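Local atomic coordinates of cytochrome P450 268A2 Cyp268A2 (Mycobacterium marinum, PDB entry 6BLD), a protein that is a cytochrome P450, a largely helical haem protein that binds protoporphyrin IX with iron and, beside it, (3E,5E)-6,10-dimethylundeca-3,5,9-trien-2-one. Residues 185-195 with 402-413; 47-58 with 86-94. All coordinates share one frame; numbering follows the deposited sequence.

Interaction 1 of 2, residues 185-195 with 402-413; sequences DALVSWADPRY and VYVPGNFVHAIR. With DXJ ((3E,5E)-6,10-dimethylundeca-3,5,9-trien-2-one), chain C.
A salt-bridge network of Asp185, Asp192 and Arg413 ties the turns after helix 177-186 to the 402-413 hairpin of the cytochrome P450 fold. The Arg413 chain, bent at chi2 and chi3 (58° and 56°), brings its guanidinium edge-on to three partners. NH1 donates to the syn lone pair of Asp185 OD2 at 2.7 Å, although the carboxylate stands 79° from the guanidinium plane. NE and NH2 grip Asp192 side-on, both reaching the single oxygen OD2 at 3.1 Å, and NH2 also donates to Ser189 OG. Four bonds near the guanidinium plane, with Tyr195 over one face, probably fix its rotation.

Toward the pocket the chemistry turns apolar: Val188 CG1 meets Phe408 CD2 at 3.9 Å, and the Trp190 and Phe408 side chains cross at about a right angle, with Trp190 CH2 4.0 Å from Phe408 CB. Phe408 CZ lies 3.9 Å from DXJ C04. Water 3 bridges the backbones, accepting from Ala191 N and donating to Val188 O and Pro405 O.

Helix 247-278 borders the contact through Val188 and Ala411, helix 201-225 packs on Leu187, helix 19-23 touches Ala191 and Pro405, and Arg413 lies at the corner within the broken strand 411-418.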
loop_
_atom_site.group_PDB
_atom_site.type_symbol
_atom_site.label_atom_id
_atom_site.label_comp_id
_atom_site.label_asym_id
_atom_site.label_seq_id
_atom_site.Cartn_x
_atom_site.Cartn_y
_atom_site.Cartn_z
ATOM N N ASP A 185 -2.681 10.563 -1.905
ATOM C CA ASP A 185 -2.947 9.876 -3.164
ATOM C C ASP A 185 -2.044 10.380 -4.285
ATOM O O ASP A 185 -1.705 9.615 -5.197
ATOM C CB ASP A 185 -4.420 10.046 -3.542
ATOM C CG ASP A 185 -4.769 9.382 -4.859
ATOM O OD1 ASP A 185 -4.831 8.136 -4.901
ATOM O OD2 ASP A 185 -4.985 10.110 -5.851
ATOM N N ALA A 186 -1.640 11.653 -4.232
ATOM C CA ALA A 186 -0.765 12.203 -5.263
ATOM C C ALA A 186 0.615 11.557 -5.255
ATOM O O ALA A 186 1.223 11.384 -6.317
ATOM C CB ALA A 186 -0.626 13.714 -5.075
ATOM N N LEU A 187 1.122 11.194 -4.074
ATOM C CA LEU A 187 2.500 10.732 -3.949
ATOM C C LEU A 187 2.726 9.350 -4.546
ATOM O O LEU A 187 3.879 8.915 -4.632
ATOM C CB LEU A 187 2.916 10.736 -2.477
ATOM C CG LEU A 187 2.937 12.128 -1.844
ATOM C CD1 LEU A 187 3.453 12.080 -0.416
ATOM C CD2 LEU A 187 3.770 13.079 -2.688
ATOM N N VAL A 188 1.669 8.652 -4.959
ATOM C CA VAL A 188 1.800 7.369 -5.632
ATOM C C VAL A 188 1.245 7.411 -7.049
ATOM O O VAL A 188 1.151 6.373 -7.707
ATOM C CB VAL A 188 1.136 6.239 -4.819
ATOM C CG1 VAL A 188 1.721 6.182 -3.413
ATOM C CG2 VAL A 188 -0.372 6.436 -4.774
ATOM N N SER A 189 0.881 8.597 -7.540
ATOM C CA SER A 189 0.271 8.751 -8.855
ATOM C C SER A 189 1.162 9.532 -9.816
ATOM O O SER A 189 0.664 10.230 -10.703
ATOM C CB SER A 189 -1.093 9.430 -8.732
ATOM O OG SER A 189 -1.839 8.898 -7.650
ATOM N N TRP A 190 2.483 9.421 -9.658
ATOM C CA TRP A 190 3.400 10.201 -10.481
ATOM C C TRP A 190 3.484 9.702 -11.918
ATOM O O TRP A 190 4.043 10.405 -12.765
ATOM C CB TRP A 190 4.797 10.212 -9.852
ATOM C CG TRP A 190 5.501 8.882 -9.860
ATOM C CD1 TRP A 190 6.187 8.322 -10.900
ATOM C CD2 TRP A 190 5.602 7.957 -8.769
ATOM N NE1 TRP A 190 6.700 7.105 -10.526
ATOM C CE2 TRP A 190 6.357 6.858 -9.223
ATOM C CE3 TRP A 190 5.124 7.953 -7.455
ATOM C CZ2 TRP A 190 6.645 5.764 -8.409
ATOM C CZ3 TRP A 190 5.412 6.864 -6.649
ATOM C CH2 TRP A 190 6.164 5.786 -7.128
ATOM N N ALA A 191 2.952 8.516 -12.213
ATOM C CA ALA A 191 2.937 7.978 -13.566
ATOM C C ALA A 191 1.557 8.051 -14.206
ATOM O O ALA A 191 1.336 7.433 -15.251
ATOM C CB ALA A 191 3.441 6.533 -13.567
ATOM N N ASP A 192 0.629 8.798 -13.606
ATOM C CA ASP A 192 -0.740 8.884 -14.093
ATOM C C ASP A 192 -0.921 10.169 -14.887
ATOM O O ASP A 192 -0.982 11.252 -14.284
ATOM C CB ASP A 192 -1.723 8.837 -12.924
ATOM C CG ASP A 192 -3.170 8.733 -13.372
ATOM O OD1 ASP A 192 -3.424 8.651 -14.592
ATOM O OD2 ASP A 192 -4.061 8.730 -12.493
ATOM N N PRO A 193 -1.009 10.111 -16.219
ATOM C CA PRO A 193 -1.269 11.341 -16.985
ATOM C C PRO A 193 -2.610 11.971 -16.662
ATOM O O PRO A 193 -2.748 13.197 -16.758
ATOM C CB PRO A 193 -1.204 10.867 -18.445
ATOM C CG PRO A 193 -0.451 9.572 -18.402
ATOM C CD PRO A 193 -0.812 8.944 -17.093
ATOM N N ARG A 194 -3.607 11.168 -16.283
ATOM C CA ARG A 194 -4.894 11.719 -15.876
ATOM C C ARG A 194 -4.801 12.494 -14.570
ATOM O O ARG A 194 -5.663 13.338 -14.303
ATOM C CB ARG A 194 -5.931 10.602 -15.746
ATOM C CG ARG A 194 -6.980 10.597 -16.844
ATOM C CD ARG A 194 -7.915 9.405 -16.708
ATOM N NE ARG A 194 -8.442 8.969 -17.999
ATOM C CZ ARG A 194 -7.766 8.227 -18.871
ATOM N NH1 ARG A 194 -6.531 7.832 -18.593
ATOM N NH2 ARG A 194 -8.324 7.877 -20.022
ATOM N N TYR A 195 -3.783 12.227 -13.751
ATOM C CA TYR A 195 -3.591 12.987 -12.523
ATOM C C TYR A 195 -2.666 14.180 -12.718
ATOM O O TYR A 195 -2.955 15.273 -12.220
ATOM C CB TYR A 195 -3.036 12.089 -11.413
ATOM C CG TYR A 195 -3.075 12.764 -10.064
ATOM C CD1 TYR A 195 -4.238 12.768 -9.307
ATOM C CD2 TYR A 195 -1.961 13.423 -9.560
ATOM C CE1 TYR A 195 -4.289 13.393 -8.081
ATOM C CE2 TYR A 195 -2.003 14.055 -8.332
ATOM C CZ TYR A 195 -3.170 14.035 -7.597
ATOM O OH TYR A 195 -3.231 14.659 -6.374
ATOM N N VAL A 402 -11.444 2.980 -13.663
ATOM C CA VAL A 402 -10.353 3.643 -14.366
ATOM C C VAL A 402 -9.091 3.373 -13.557
ATOM O O VAL A 402 -8.883 3.963 -12.490
ATOM C CB VAL A 402 -10.602 5.146 -14.537
ATOM C CG1 VAL A 402 -9.418 5.805 -15.229
ATOM C CG2 VAL A 402 -11.882 5.385 -15.322
ATOM N N TYR A 403 -8.246 2.476 -14.056
ATOM C CA TYR A 403 -7.051 2.074 -13.330
ATOM C C TYR A 403 -5.925 3.078 -13.541
ATOM O O TYR A 403 -5.774 3.650 -14.625
ATOM C CB TYR A 403 -6.608 0.678 -13.771
ATOM C CG TYR A 403 -7.562 -0.414 -13.344
ATOM C CD1 TYR A 403 -7.524 -0.929 -12.055
ATOM C CD2 TYR A 403 -8.506 -0.923 -14.226
ATOM C CE1 TYR A 403 -8.396 -1.925 -11.659
ATOM C CE2 TYR A 403 -9.382 -1.919 -13.838
ATOM C CZ TYR A 403 -9.323 -2.416 -12.554
ATOM O OH TYR A 403 -10.193 -3.408 -12.162
ATOM N N VAL A 404 -5.136 3.288 -12.493
ATOM C CA VAL A 404 -4.057 4.269 -12.503
ATOM C C VAL A 404 -2.796 3.583 -13.023
ATOM O O VAL A 404 -2.377 2.570 -12.442
ATOM C CB VAL A 404 -3.821 4.857 -11.107
ATOM C CG1 VAL A 404 -2.574 5.728 -11.097
ATOM C CG2 VAL A 404 -5.039 5.645 -10.646
ATOM N N PRO A 405 -2.174 4.086 -14.089
ATOM C CA PRO A 405 -0.904 3.501 -14.537
ATOM C C PRO A 405 0.213 3.787 -13.546
ATOM O O PRO A 405 0.280 4.864 -12.948
ATOM C CB PRO A 405 -0.651 4.187 -15.885
ATOM C CG PRO A 405 -1.415 5.466 -15.807
ATOM C CD PRO A 405 -2.627 5.177 -14.967
ATOM N N GLY A 406 1.087 2.809 -13.374
ATOM C CA GLY A 406 2.183 2.939 -12.435
ATOM C C GLY A 406 2.719 1.587 -12.034
ATOM O O GLY A 406 2.133 0.543 -12.325
ATOM N N ASN A 407 3.858 1.626 -11.343
ATOM C CA ASN A 407 4.583 0.422 -10.956
ATOM C C ASN A 407 4.646 0.228 -9.445
ATOM O O ASN A 407 5.399 -0.633 -8.974
ATOM C CB ASN A 407 6.003 0.449 -11.536
ATOM C CG ASN A 407 6.769 1.713 -11.163
ATOM O OD1 ASN A 407 6.843 2.089 -9.992
ATOM N ND2 ASN A 407 7.351 2.367 -12.163
ATOM N N PHE A 408 3.884 1.001 -8.673
ATOM C CA PHE A 408 3.931 0.915 -7.217
ATOM C C PHE A 408 2.595 0.484 -6.629
ATOM O O PHE A 408 2.539 -0.527 -5.921
ATOM C CB PHE A 408 4.375 2.262 -6.626
ATOM C CG PHE A 408 4.545 2.248 -5.128
ATOM C CD1 PHE A 408 4.938 1.095 -4.466
ATOM C CD2 PHE A 408 4.313 3.394 -4.383
ATOM C CE1 PHE A 408 5.093 1.083 -3.091
ATOM C CE2 PHE A 408 4.469 3.390 -3.007
ATOM C CZ PHE A 408 4.859 2.232 -2.360
ATOM N N VAL A 409 1.517 1.215 -6.898
ATOM C CA VAL A 409 0.217 0.964 -6.286
ATOM C C VAL A 409 -0.772 0.559 -7.371
ATOM O O VAL A 409 -0.851 1.208 -8.421
ATOM C CB VAL A 409 -0.290 2.195 -5.509
ATOM C CG1 VAL A 409 -1.745 2.010 -5.098
ATOM C CG2 VAL A 409 0.580 2.442 -4.283
ATOM N N HIS A 410 -1.513 -0.520 -7.116
ATOM C CA HIS A 410 -2.611 -0.969 -7.973
ATOM C C HIS A 410 -3.837 -0.142 -7.607
ATOM O O HIS A 410 -4.574 -0.461 -6.672
ATOM C CB HIS A 410 -2.856 -2.462 -7.785
ATOM C CG HIS A 410 -3.841 -3.048 -8.750
ATOM N ND1 HIS A 410 -4.664 -4.103 -8.421
ATOM C CD2 HIS A 410 -4.126 -2.735 -10.036
ATOM C CE1 HIS A 410 -5.417 -4.412 -9.461
ATOM N NE2 HIS A 410 -5.111 -3.597 -10.454
ATOM N N ALA A 411 -4.062 0.938 -8.348
ATOM C CA ALA A 411 -5.019 1.957 -7.950
ATOM C C ALA A 411 -6.127 2.117 -8.981
ATOM O O ALA A 411 -5.930 1.892 -10.179
ATOM C CB ALA A 411 -4.325 3.308 -7.736
ATOM N N ILE A 412 -7.299 2.518 -8.494
ATOM C CA ILE A 412 -8.439 2.867 -9.332
ATOM C C ILE A 412 -8.675 4.364 -9.183
ATOM O O ILE A 412 -8.985 4.843 -8.085
ATOM C CB ILE A 412 -9.694 2.067 -8.952
ATOM C CG1 ILE A 412 -9.523 0.590 -9.317
ATOM C CG2 ILE A 412 -10.920 2.647 -9.636
ATOM C CD1 ILE A 412 -10.657 -0.295 -8.836
ATOM N N ARG A 413 -8.515 5.103 -10.282
ATOM C CA ARG A 413 -8.699 6.551 -10.234
ATOM C C ARG A 413 -10.150 6.911 -9.939
ATOM O O ARG A 413 -10.433 7.701 -9.031
ATOM C CB ARG A 413 -8.243 7.180 -11.552
ATOM C CG ARG A 413 -8.480 8.681 -11.647
ATOM C CD ARG A 413 -7.781 9.429 -10.523
ATOM N NE ARG A 413 -6.348 9.150 -10.489
ATOM C CZ ARG A 413 -5.598 9.235 -9.394
ATOM N NH1 ARG A 413 -6.146 9.589 -8.240
ATOM N NH2 ARG A 413 -4.303 8.962 -9.453
HETATM C C10 DXJ C . 6.083 7.911 -1.009
HETATM C C13 DXJ C . 6.936 10.041 -4.075
HETATM C C01 DXJ C . 3.027 0.641 2.335
HETATM C C02 DXJ C . 3.097 1.995 1.635
HETATM C C03 DXJ C . 3.982 2.888 2.030
HETATM C C04 DXJ C . 2.146 2.305 0.480
HETATM C C05 DXJ C . 4.075 4.251 1.346
HETATM C C06 DXJ C . 5.513 4.623 0.992
HETATM C C07 DXJ C . 5.675 6.097 0.622
HETATM C C08 DXJ C . 5.916 6.441 -0.627
HETATM C C09 DXJ C . 5.566 7.168 1.704
HETATM C C11 DXJ C . 6.564 8.221 -2.196
HETATM C C12 DXJ C . 6.744 9.682 -2.603
HETATM O O14 DXJ C . 6.736 10.534 -1.779
HETATM O O HOH W 1 1.958 3.436 -8.577
HETATM O O HOH W 2 -1.045 4.603 -8.163
HETATM O O HOH W 3 1.353 6.437 -10.936
HETATM O O HOH W 4 -5.813 7.124 -14.953
#

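Interaction 2 of 2, residues 47-58 with 86-94; sequences PVEDALIQDPND and VLFENVPAE
Val48 and Phe88 make the tight end of this contact between two irregular segments, the 47-58 loop linking strands 42-45 and 61-64 and the 86-94 segment leading into helix 93-97. Val48 CG2 sits 3.5 Å from the centroid of the Phe88 ring and only 12° off its normal, a CH-pi contact over the centre of the face. The other branch, CG1, packs on Glu89 CG at 3.9 Å. Water 6 joins the same two backbones, accepting from Val48 N and donating to Phe88 O.

Glu89 runs extended beyond CG (chi2 178°), which carries its carboxylate past Ala51. There the anti lone pair of OE2 accepts from Leu52 N at 2.8 Å, while Ala51 CB rests against Glu89 CG. Glu89 is buried. Leu52 CD1 and Val91 CG2 lie side by side at 4.0 Å, and Ile53 CG2 packs on Pro92 CD.

Asn90 is also well covered by the loop, and its ND2 donates to the anti lone pair of Asp58 OD2 at 2.8 Å. Asp58 OD2 lies 17° out of the Asn90 amide plane; the same oxygen forms a salt bridge with Lys331. Toward solvent the fit is looser: the Ile53 N to Asn90 O bond is weak at 3.5 Å, water 7 links Ile53 O and Asp55 N, and Asp55 OD1 closes an Asx turn with Asn57 N at the exposed end of the loop.

Phe88 stands edge-to-face with Phe61 and Phe335 beside strand 310-315, Leu52 and Pro92 touch helix 201-225, and Val91 packs on helix 93-97.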
loop_
_atom_site.group_PDB
_atom_site.type_symbol
_atom_site.label_atom_id
_atom_site.label_comp_id
_atom_site.label_asym_id
_atom_site.label_seq_id
_atom_site.Cartn_x
_atom_site.Cartn_y
_atom_site.Cartn_z
ATOM N N PRO A 47 16.779 -1.258 -15.141
ATOM C CA PRO A 47 15.972 -0.407 -14.255
ATOM C C PRO A 47 14.710 0.094 -14.942
ATOM O O PRO A 47 14.552 0.023 -16.161
ATOM C CB PRO A 47 16.917 0.750 -13.910
ATOM C CG PRO A 47 18.290 0.231 -14.198
ATOM C CD PRO A 47 18.128 -0.705 -15.353
ATOM N N VAL A 48 13.792 0.611 -14.118
ATOM C CA VAL A 48 12.533 1.143 -14.630
ATOM C C VAL A 48 12.816 2.257 -15.628
ATOM O O VAL A 48 13.555 3.206 -15.334
ATOM C CB VAL A 48 11.653 1.639 -13.472
ATOM C CG1 VAL A 48 10.448 2.401 -14.003
ATOM C CG2 VAL A 48 11.212 0.474 -12.605
ATOM N N GLU A 49 12.230 2.142 -16.817
ATOM C CA GLU A 49 12.468 3.104 -17.882
ATOM C C GLU A 49 11.705 4.398 -17.629
ATOM O O GLU A 49 10.642 4.407 -16.999
ATOM C CB GLU A 49 12.056 2.518 -19.233
ATOM C CG GLU A 49 12.771 1.224 -19.589
ATOM C CD GLU A 49 12.296 0.636 -20.903
ATOM O OE1 GLU A 49 11.324 1.168 -21.481
ATOM O OE2 GLU A 49 12.895 -0.361 -21.358
ATOM N N ASP A 50 12.265 5.500 -18.135
ATOM C CA ASP A 50 11.658 6.826 -18.011
ATOM C C ASP A 50 11.352 7.156 -16.552
ATOM O O ASP A 50 10.305 7.718 -16.223
ATOM C CB ASP A 50 10.398 6.936 -18.873
ATOM C CG ASP A 50 10.683 6.725 -20.349
ATOM O OD1 ASP A 50 11.731 7.210 -20.827
ATOM O OD2 ASP A 50 9.860 6.078 -21.030
ATOM N N ALA A 51 12.280 6.797 -15.669
ATOM C CA ALA A 51 12.072 6.971 -14.241
ATOM C C ALA A 51 12.098 8.454 -13.870
ATOM O O ALA A 51 12.518 9.314 -14.648
ATOM C CB ALA A 51 13.132 6.204 -13.452
ATOM N N LEU A 52 11.632 8.745 -12.651
ATOM C CA LEU A 52 11.671 10.117 -12.153
ATOM C C LEU A 52 13.094 10.655 -12.121
ATOM O O LEU A 52 13.308 11.860 -12.298
ATOM C CB LEU A 52 11.044 10.191 -10.761
ATOM C CG LEU A 52 9.540 9.925 -10.678
ATOM C CD1 LEU A 52 9.108 9.726 -9.231
ATOM C CD2 LEU A 52 8.758 11.059 -11.325
ATOM N N ILE A 53 14.074 9.784 -11.900
ATOM C CA ILE A 53 15.485 10.139 -11.982
ATOM C C ILE A 53 16.228 8.971 -12.616
ATOM O O ILE A 53 16.052 7.819 -12.207
ATOM C CB ILE A 53 16.080 10.488 -10.602
ATOM C CG1 ILE A 53 17.593 10.687 -10.702
ATOM C CG2 ILE A 53 15.743 9.418 -9.574
ATOM C CD1 ILE A 53 17.991 11.958 -11.413
ATOM N N GLN A 54 17.037 9.263 -13.629
ATOM C CA GLN A 54 17.851 8.247 -14.285
ATOM C C GLN A 54 19.186 8.144 -13.559
ATOM O O GLN A 54 19.910 9.138 -13.436
ATOM C CB GLN A 54 18.054 8.584 -15.762
ATOM C CG GLN A 54 16.837 9.215 -16.426
ATOM C CD GLN A 54 15.743 8.206 -16.726
ATOM O OE1 GLN A 54 16.014 7.031 -16.974
ATOM N NE2 GLN A 54 14.496 8.664 -16.704
ATOM N N ASP A 55 19.508 6.946 -13.079
ATOM C CA ASP A 55 20.697 6.734 -12.263
ATOM C C ASP A 55 21.714 5.894 -13.021
ATOM O O ASP A 55 21.459 4.707 -13.279
ATOM C CB ASP A 55 20.324 6.054 -10.944
ATOM C CG ASP A 55 21.515 5.875 -10.019
ATOM O OD1 ASP A 55 22.559 6.517 -10.254
ATOM O OD2 ASP A 55 21.404 5.091 -9.052
ATOM N N PRO A 56 22.870 6.452 -13.397
ATOM C CA PRO A 56 23.919 5.621 -14.010
ATOM C C PRO A 56 24.494 4.585 -13.062
ATOM O O PRO A 56 25.109 3.617 -13.528
ATOM C CB PRO A 56 24.982 6.646 -14.430
ATOM C CG PRO A 56 24.733 7.835 -13.556
ATOM C CD PRO A 56 23.251 7.872 -13.333
ATOM N N ASN A 57 24.310 4.752 -11.750
ATOM C CA ASN A 57 24.764 3.768 -10.776
ATOM C C ASN A 57 23.884 2.527 -10.730
ATOM O O ASN A 57 24.252 1.557 -10.059
ATOM C CB ASN A 57 24.818 4.397 -9.380
ATOM C CG ASN A 57 26.074 5.215 -9.153
ATOM O OD1 ASN A 57 27.049 4.727 -8.581
ATOM N ND2 ASN A 57 26.053 6.469 -9.589
ATOM N N ASP A 58 22.740 2.530 -11.418
ATOM C CA ASP A 58 21.771 1.450 -11.305
ATOM C C ASP A 58 21.893 0.504 -12.489
ATOM O O ASP A 58 21.489 0.868 -13.603
ATOM C CB ASP A 58 20.355 2.017 -11.225
ATOM C CG ASP A 58 19.344 0.993 -10.754
ATOM O OD1 ASP A 58 19.731 -0.173 -10.533
ATOM O OD2 ASP A 58 18.158 1.355 -10.605
ATOM N N VAL A 86 13.505 1.439 -0.734
ATOM C CA VAL A 86 12.554 0.341 -0.859
ATOM C C VAL A 86 11.646 0.478 -2.070
ATOM O O VAL A 86 10.856 -0.428 -2.339
ATOM C CB VAL A 86 11.706 0.185 0.422
ATOM C CG1 VAL A 86 12.592 -0.147 1.607
ATOM C CG2 VAL A 86 10.895 1.448 0.684
ATOM N N LEU A 87 11.734 1.573 -2.820
ATOM C CA LEU A 87 10.856 1.790 -3.961
ATOM C C LEU A 87 11.428 1.143 -5.217
ATOM O O LEU A 87 12.646 1.120 -5.426
ATOM C CB LEU A 87 10.633 3.286 -4.190
ATOM C CG LEU A 87 9.748 3.983 -3.151
ATOM C CD1 LEU A 87 9.285 5.344 -3.650
ATOM C CD2 LEU A 87 8.556 3.114 -2.774
ATOM N N PHE A 88 10.530 0.610 -6.050
ATOM C CA PHE A 88 10.924 -0.039 -7.298
ATOM C C PHE A 88 11.580 0.959 -8.247
ATOM O O PHE A 88 12.713 0.758 -8.702
ATOM C CB PHE A 88 9.690 -0.682 -7.940
ATOM C CG PHE A 88 9.966 -1.428 -9.221
ATOM C CD1 PHE A 88 11.214 -1.971 -9.482
ATOM C CD2 PHE A 88 8.959 -1.600 -10.159
ATOM C CE1 PHE A 88 11.455 -2.656 -10.659
ATOM C CE2 PHE A 88 9.193 -2.286 -11.335
ATOM C CZ PHE A 88 10.442 -2.815 -11.585
ATOM N N GLU A 89 10.876 2.042 -8.557
ATOM C CA GLU A 89 11.400 3.068 -9.443
ATOM C C GLU A 89 12.394 3.959 -8.706
ATOM O O GLU A 89 12.270 4.205 -7.503
ATOM C CB GLU A 89 10.254 3.912 -10.004
ATOM C CG GLU A 89 10.663 4.899 -11.078
ATOM C CD GLU A 89 9.482 5.672 -11.623
ATOM O OE1 GLU A 89 8.366 5.111 -11.647
ATOM O OE2 GLU A 89 9.667 6.840 -12.022
ATOM N N ASN A 90 13.396 4.436 -9.444
ATOM C CA ASN A 90 14.365 5.372 -8.890
ATOM C C ASN A 90 13.703 6.727 -8.666
ATOM O O ASN A 90 13.172 7.330 -9.605
ATOM C CB ASN A 90 15.566 5.504 -9.825
ATOM C CG ASN A 90 16.522 4.332 -9.715
ATOM O OD1 ASN A 90 16.700 3.760 -8.639
ATOM N ND2 ASN A 90 17.142 3.966 -10.832
ATOM N N VAL A 91 13.739 7.202 -7.425
ATOM C CA VAL A 91 13.083 8.445 -7.023
ATOM C C VAL A 91 14.142 9.381 -6.449
ATOM O O VAL A 91 15.045 8.916 -5.738
ATOM C CB VAL A 91 11.960 8.167 -6.010
ATOM C CG1 VAL A 91 11.336 9.460 -5.503
ATOM C CG2 VAL A 91 10.901 7.261 -6.626
ATOM N N PRO A 92 14.094 10.683 -6.746
ATOM C CA PRO A 92 15.080 11.612 -6.177
ATOM C C PRO A 92 15.165 11.506 -4.659
ATOM O O PRO A 92 14.157 11.338 -3.969
ATOM C CB PRO A 92 14.561 12.985 -6.618
ATOM C CG PRO A 92 13.851 12.709 -7.898
ATOM C CD PRO A 92 13.236 11.337 -7.751
ATOM N N ALA A 93 16.393 11.618 -4.146
ATOM C CA ALA A 93 16.652 11.366 -2.731
ATOM C C ALA A 93 15.884 12.327 -1.831
ATOM O O ALA A 93 15.391 11.930 -0.769
ATOM C CB ALA A 93 18.152 11.459 -2.451
ATOM N N GLU A 94 15.775 13.597 -2.234
ATOM C CA GLU A 94 15.059 14.569 -1.413
ATOM C C GLU A 94 13.604 14.161 -1.216
ATOM O O GLU A 94 13.058 14.292 -0.114
ATOM C CB GLU A 94 15.147 15.962 -2.040
ATOM C CG GLU A 94 14.222 16.989 -1.396
ATOM C CD GLU A 94 14.849 18.369 -1.300
ATOM O OE1 GLU A 94 16.040 18.509 -1.643
ATOM O OE2 GLU A 94 14.149 19.315 -0.879
HETATM O O HOH W 5 14.280 3.322 -12.022
HETATM O O HOH W 6 14.488 0.532 -11.138
HETATM O O HOH W 7 17.095 5.112 -13.028
HETATM O O HOH W 8 19.598 3.686 -6.740
#

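Overall arrangement
Interactions 1 and 2 have centres about 17 Å apart and meet directly. Glu89 OE1, from interaction 2, is 2.8 Å from Trp190 NE1 and 3.0 Å from Asn407 ND2 of interaction 1, both probable hydrogen bonds, and Leu52 packs on Trp190. Interaction 1 lies deeper, its centre about 12 Å from that of the chain against about 19 Å for interaction 2. Its polarity is concentrated in one arginine held by two carboxylates, whereas in interaction 2 bonds from a backbone N-H and an amide to carboxylates are spread along the loop. Both border helix 201-225; the ligand touches Leu187 and Phe408 of interaction 1 and approaches Val91 of interaction 2.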